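Local coordinates for malonyl coenzyme A-acyl carrier protein transacylase (Helicobacter pylori, PDB 2H1Y) that probably transfers the malonyl group from malonyl-CoA to holo acyl carrier protein, supplying malonyl-ACP for fatty acid synthesis, at residues Asp141-Leu155 / Met174-Lys186. Residues are numbered along the deposited sequence; the frame is centred on the assembly and turned at random.
Sequences DASMMVVLGVSEESL and MQVVLAGVKDDLK
Met145 and Leu178 face each other as a hydrogen-bonded pair of antiparallel strands 142-148 and 175-179, their side chains side by side and pointing the same way, with Met145 CE 3.7 Å from Leu178 CD1. An extended chain to SD (chi1 174°, chi2 178°) and a bend at chi3 bring that methyl against both Leu178 and Leu185, whose CD2 is 3.9 Å away. The same Leu178 CD1 also meets Val147 CG2, while Leu155 drives its CD1 against Val176 CB at 3.4 Å. In this apolar layer of Met145, Val147, Val176 and Leu178, helix 152-160 covers one end through Leu155 and the short helix 182-185 the other through Leu185, and helix 189-195 adds Leu192 against Met145 and Leu155.

On the other face, Met144 turns at chi3 to lay CE across Val177 CG1, and Val146 CG1 rests on the aliphatic CG of Gln175; OE1 of that side chain accepts a hydrogen bond from Asn171 ND2. The ladder, eight backbone hydrogen bonds in all, runs from Gly149 N to Met174 O (2.8 Å) through reciprocal pairs to Lys182 N on Asp141 O. Met174, bent at chi3, lays CE on the backbone of 149-151, 3.2 Å from Gly149 O and close to Ser151 N. Near Asp141 the chain turns at Gly180, and the Lys182 side chain, bent beyond CG, makes a cation-pi contact with Phe202 of strand 199-202.

Strands 165-172 and 199-202 flank this central pair, giving the four-stranded antiparallel sheet with helices packed on one face, the ferredoxin-like small subdomain of FabD-type acyltransferases.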
loop_
_atom_site.group_PDB
_atom_site.type_symbol
_atom_site.label_atom_id
_atom_site.label_comp_id
_atom_site.label_asym_id
_atom_site.label_seq_id
_atom_site.Cartn_x
_atom_site.Cartn_y
_atom_site.Cartn_z
ATOM N N ASP A 141 -19.035 13.009 -3.737
ATOM C CA ASP A 141 -18.768 12.521 -5.085
ATOM C C ASP A 141 -17.265 12.499 -5.357
ATOM O O ASP A 141 -16.760 13.093 -6.323
ATOM C CB ASP A 141 -19.531 13.305 -6.157
ATOM C CG ASP A 141 -19.621 12.533 -7.483
ATOM O OD1 ASP A 141 -19.713 11.291 -7.432
ATOM O OD2 ASP A 141 -19.584 13.161 -8.568
ATOM N N ALA A 142 -16.561 11.801 -4.478
ATOM C CA ALA A 142 -15.119 11.814 -4.491
ATOM C C ALA A 142 -14.625 10.673 -5.349
ATOM O O ALA A 142 -15.243 9.603 -5.399
ATOM C CB ALA A 142 -14.582 11.690 -3.076
ATOM N N SER A 143 -13.516 10.907 -6.035
ATOM C CA SER A 143 -12.867 9.847 -6.769
ATOM C C SER A 143 -11.369 10.071 -6.935
ATOM O O SER A 143 -10.825 11.091 -6.508
ATOM C CB SER A 143 -13.516 9.666 -8.137
ATOM O OG SER A 143 -13.140 8.400 -8.649
ATOM N N MET A 144 -10.716 9.088 -7.547
ATOM C CA MET A 144 -9.319 9.194 -7.944
ATOM C C MET A 144 -9.127 8.862 -9.433
ATOM O O MET A 144 -9.873 8.053 -10.007
ATOM C CB MET A 144 -8.453 8.348 -7.015
ATOM C CG MET A 144 -8.198 9.065 -5.684
ATOM S SD MET A 144 -7.470 8.053 -4.412
ATOM C CE MET A 144 -5.726 8.183 -4.760
ATOM N N MET A 145 -8.151 9.499 -10.069
ATOM C CA MET A 145 -8.022 9.408 -11.512
ATOM C C MET A 145 -6.575 9.243 -11.957
ATOM O O MET A 145 -5.752 10.154 -11.786
ATOM C CB MET A 145 -8.656 10.654 -12.153
ATOM C CG MET A 145 -8.479 10.782 -13.658
ATOM S SD MET A 145 -9.286 12.247 -14.357
ATOM C CE MET A 145 -8.150 13.546 -13.878
ATOM N N VAL A 146 -6.267 8.100 -12.559
ATOM C CA VAL A 146 -4.907 7.861 -13.075
ATOM C C VAL A 146 -4.664 8.671 -14.354
ATOM O O VAL A 146 -5.424 8.576 -15.307
ATOM C CB VAL A 146 -4.617 6.344 -13.339
ATOM C CG1 VAL A 146 -3.174 6.129 -13.660
ATOM C CG2 VAL A 146 -4.929 5.508 -12.146
ATOM N N VAL A 147 -3.605 9.470 -14.366
ATOM C CA VAL A 147 -3.146 10.138 -15.580
ATOM C C VAL A 147 -1.815 9.524 -16.024
ATOM O O VAL A 147 -0.989 9.185 -15.208
ATOM C CB VAL A 147 -2.976 11.672 -15.385
ATOM C CG1 VAL A 147 -2.817 12.368 -16.731
ATOM C CG2 VAL A 147 -4.161 12.279 -14.644
ATOM N N LEU A 148 -1.609 9.393 -17.329
ATOM C CA LEU A 148 -0.389 8.785 -17.850
ATOM C C LEU A 148 0.300 9.680 -18.860
ATOM O O LEU A 148 -0.295 10.084 -19.850
ATOM C CB LEU A 148 -0.719 7.451 -18.509
ATOM C CG LEU A 148 0.167 6.269 -18.130
ATOM C CD1 LEU A 148 -0.630 5.318 -17.197
ATOM C CD2 LEU A 148 0.611 5.545 -19.403
ATOM N N GLY A 149 1.558 9.996 -18.600
ATOM C CA GLY A 149 2.362 10.729 -19.563
ATOM C C GLY A 149 2.469 12.237 -19.423
ATOM O O GLY A 149 3.141 12.882 -20.233
ATOM N N VAL A 150 1.805 12.818 -18.429
ATOM C CA VAL A 150 2.021 14.233 -18.111
ATOM C C VAL A 150 2.994 14.370 -16.943
ATOM O O VAL A 150 2.948 13.593 -15.976
ATOM C CB VAL A 150 0.724 14.971 -17.778
ATOM C CG1 VAL A 150 0.998 16.469 -17.605
ATOM C CG2 VAL A 150 -0.310 14.739 -18.857
ATOM N N SER A 151 3.874 15.360 -17.049
ATOM C CA SER A 151 4.929 15.599 -16.067
ATOM C C SER A 151 4.410 15.791 -14.636
ATOM O O SER A 151 3.365 16.409 -14.408
ATOM C CB SER A 151 5.718 16.830 -16.486
ATOM O OG SER A 151 6.823 17.010 -15.632
ATOM N N GLU A 152 5.150 15.270 -13.668
ATOM C CA GLU A 152 4.821 15.481 -12.268
ATOM C C GLU A 152 4.646 16.984 -11.930
ATOM O O GLU A 152 3.695 17.373 -11.245
ATOM C CB GLU A 152 5.891 14.820 -11.388
ATOM C CG GLU A 152 5.709 15.073 -9.905
ATOM C CD GLU A 152 7.011 15.037 -9.111
ATOM O OE1 GLU A 152 8.099 15.167 -9.733
ATOM O OE2 GLU A 152 6.938 14.899 -7.859
ATOM N N GLU A 153 5.548 17.828 -12.433
ATOM C CA GLU A 153 5.500 19.274 -12.147
ATOM C C GLU A 153 4.335 19.995 -12.832
ATOM O O GLU A 153 3.746 20.917 -12.263
ATOM C CB GLU A 153 6.836 19.983 -12.426
ATOM C CG GLU A 153 7.820 19.258 -13.347
ATOM C CD GLU A 153 8.506 18.025 -12.692
ATOM O OE1 GLU A 153 9.451 18.194 -11.879
ATOM O OE2 GLU A 153 8.104 16.884 -13.021
ATOM N N SER A 154 3.994 19.557 -14.040
ATOM C CA SER A 154 2.880 20.134 -14.774
ATOM C C SER A 154 1.534 19.867 -14.118
ATOM O O SER A 154 0.650 20.719 -14.154
ATOM C CB SER A 154 2.881 19.628 -16.201
ATOM O OG SER A 154 3.888 20.290 -16.929
ATOM N N LEU A 155 1.378 18.702 -13.503
ATOM C CA LEU A 155 0.115 18.379 -12.847
ATOM C C LEU A 155 0.039 19.057 -11.501
ATOM O O LEU A 155 -1.041 19.449 -11.049
ATOM C CB LEU A 155 -0.058 16.870 -12.683
ATOM C CG LEU A 155 -0.049 16.074 -13.983
ATOM C CD1 LEU A 155 0.178 14.615 -13.738
ATOM C CD2 LEU A 155 -1.342 16.272 -14.682
ATOM N N MET A 174 5.965 8.684 -15.200
ATOM C CA MET A 174 4.935 9.655 -15.580
ATOM C C MET A 174 3.516 9.161 -15.324
ATOM O O MET A 174 2.584 9.456 -16.072
ATOM C CB MET A 174 5.151 10.109 -17.021
ATOM C CG MET A 174 6.551 10.743 -17.171
ATOM S SD MET A 174 6.789 11.517 -18.762
ATOM C CE MET A 174 5.838 13.019 -18.574
ATOM N N GLN A 175 3.374 8.391 -14.246
ATOM C CA GLN A 175 2.066 7.963 -13.768
ATOM C C GLN A 175 1.701 8.736 -12.505
ATOM O O GLN A 175 2.382 8.627 -11.487
ATOM C CB GLN A 175 2.038 6.455 -13.497
ATOM C CG GLN A 175 0.617 5.912 -13.403
ATOM C CD GLN A 175 0.501 4.672 -12.540
ATOM O OE1 GLN A 175 0.168 4.757 -11.342
ATOM N NE2 GLN A 175 0.765 3.508 -13.139
ATOM N N VAL A 176 0.630 9.515 -12.583
ATOM C CA VAL A 176 0.197 10.357 -11.474
ATOM C C VAL A 176 -1.289 10.161 -11.191
ATOM O O VAL A 176 -2.124 10.231 -12.082
ATOM C CB VAL A 176 0.573 11.859 -11.717
ATOM C CG1 VAL A 176 0.008 12.776 -10.655
ATOM C CG2 VAL A 176 2.120 12.023 -11.784
ATOM N N VAL A 177 -1.608 9.894 -9.936
ATOM C CA VAL A 177 -2.994 9.728 -9.540
ATOM C C VAL A 177 -3.484 11.026 -8.918
ATOM O O VAL A 177 -2.834 11.574 -8.036
ATOM C CB VAL A 177 -3.158 8.541 -8.578
ATOM C CG1 VAL A 177 -4.627 8.351 -8.201
ATOM C CG2 VAL A 177 -2.622 7.278 -9.227
ATOM N N LEU A 178 -4.614 11.526 -9.415
ATOM C CA LEU A 178 -5.216 12.750 -8.907
ATOM C C LEU A 178 -6.420 12.417 -8.047
ATOM O O LEU A 178 -7.053 11.380 -8.250
ATOM C CB LEU A 178 -5.598 13.705 -10.034
ATOM C CG LEU A 178 -4.515 14.071 -11.063
ATOM C CD1 LEU A 178 -5.107 14.925 -12.182
ATOM C CD2 LEU A 178 -3.257 14.716 -10.477
ATOM N N ALA A 179 -6.721 13.273 -7.072
ATOM C CA ALA A 179 -7.872 13.028 -6.208
ATOM C C ALA A 179 -8.783 14.238 -6.199
ATOM O O ALA A 179 -8.336 15.358 -6.419
ATOM C CB ALA A 179 -7.432 12.678 -4.817
ATOM N N GLY A 180 -10.070 14.010 -5.954
ATOM C CA GLY A 180 -11.006 15.118 -5.860
ATOM C C GLY A 180 -12.461 14.832 -6.162
ATOM O O GLY A 180 -12.926 13.686 -6.070
ATOM N N VAL A 181 -13.186 15.904 -6.487
ATOM C CA VAL A 181 -14.594 15.804 -6.823
ATOM C C VAL A 181 -14.632 15.314 -8.256
ATOM O O VAL A 181 -13.949 15.858 -9.134
ATOM C CB VAL A 181 -15.353 17.157 -6.649
ATOM C CG1 VAL A 181 -16.816 17.018 -7.047
ATOM C CG2 VAL A 181 -15.241 17.663 -5.218
ATOM N N LYS A 182 -15.401 14.250 -8.456
ATOM C CA LYS A 182 -15.503 13.570 -9.733
ATOM C C LYS A 182 -15.600 14.547 -10.890
ATOM O O LYS A 182 -14.667 14.659 -11.673
ATOM C CB LYS A 182 -16.700 12.620 -9.731
ATOM C CG LYS A 182 -16.917 11.910 -11.052
ATOM C CD LYS A 182 -16.020 10.712 -11.168
ATOM C CE LYS A 182 -16.830 9.449 -11.040
ATOM N NZ LYS A 182 -17.104 8.947 -12.395
ATOM N N ASP A 183 -16.706 15.278 -10.981
ATOM C CA ASP A 183 -16.943 16.146 -12.134
ATOM C C ASP A 183 -15.767 17.068 -12.373
ATOM O O ASP A 183 -15.407 17.316 -13.523
ATOM C CB ASP A 183 -18.228 16.966 -11.976
ATOM C CG ASP A 183 -19.460 16.103 -11.731
ATOM O OD1 ASP A 183 -20.341 16.576 -10.985
ATOM O OD2 ASP A 183 -19.565 14.968 -12.267
ATOM N N ASP A 184 -15.169 17.558 -11.290
ATOM C CA ASP A 184 -14.025 18.463 -11.371
ATOM C C ASP A 184 -12.796 17.802 -12.001
ATOM O O ASP A 184 -12.002 18.477 -12.649
ATOM C CB ASP A 184 -13.684 19.018 -9.985
ATOM C CG ASP A 184 -14.657 20.089 -9.520
ATOM O OD1 ASP A 184 -14.538 21.235 -10.002
ATOM O OD2 ASP A 184 -15.518 19.800 -8.661
ATOM N N LEU A 185 -12.649 16.490 -11.807
ATOM C CA LEU A 185 -11.594 15.690 -12.448
ATOM C C LEU A 185 -11.990 15.345 -13.883
ATOM O O LEU A 185 -11.245 15.579 -14.857
ATOM C CB LEU A 185 -11.383 14.378 -11.681
ATOM C CG LEU A 185 -10.783 14.371 -10.277
ATOM C CD1 LEU A 185 -11.048 13.035 -9.603
ATOM C CD2 LEU A 185 -9.295 14.663 -10.342
ATOM N N LYS A 186 -13.184 14.767 -13.968
ATOM C CA LYS A 186 -13.849 14.341 -15.186
ATOM C C LYS A 186 -14.119 15.536 -16.102
ATOM O O LYS A 186 -15.031 15.481 -16.923
ATOM C CB LYS A 186 -15.182 13.701 -14.753
ATOM C CG LYS A 186 -15.829 12.654 -15.656
ATOM C CD LYS A 186 -17.154 12.165 -15.008
ATOM C CE LYS A 186 -18.045 11.391 -15.991
ATOM N NZ LYS A 186 -18.647 12.259 -17.063
#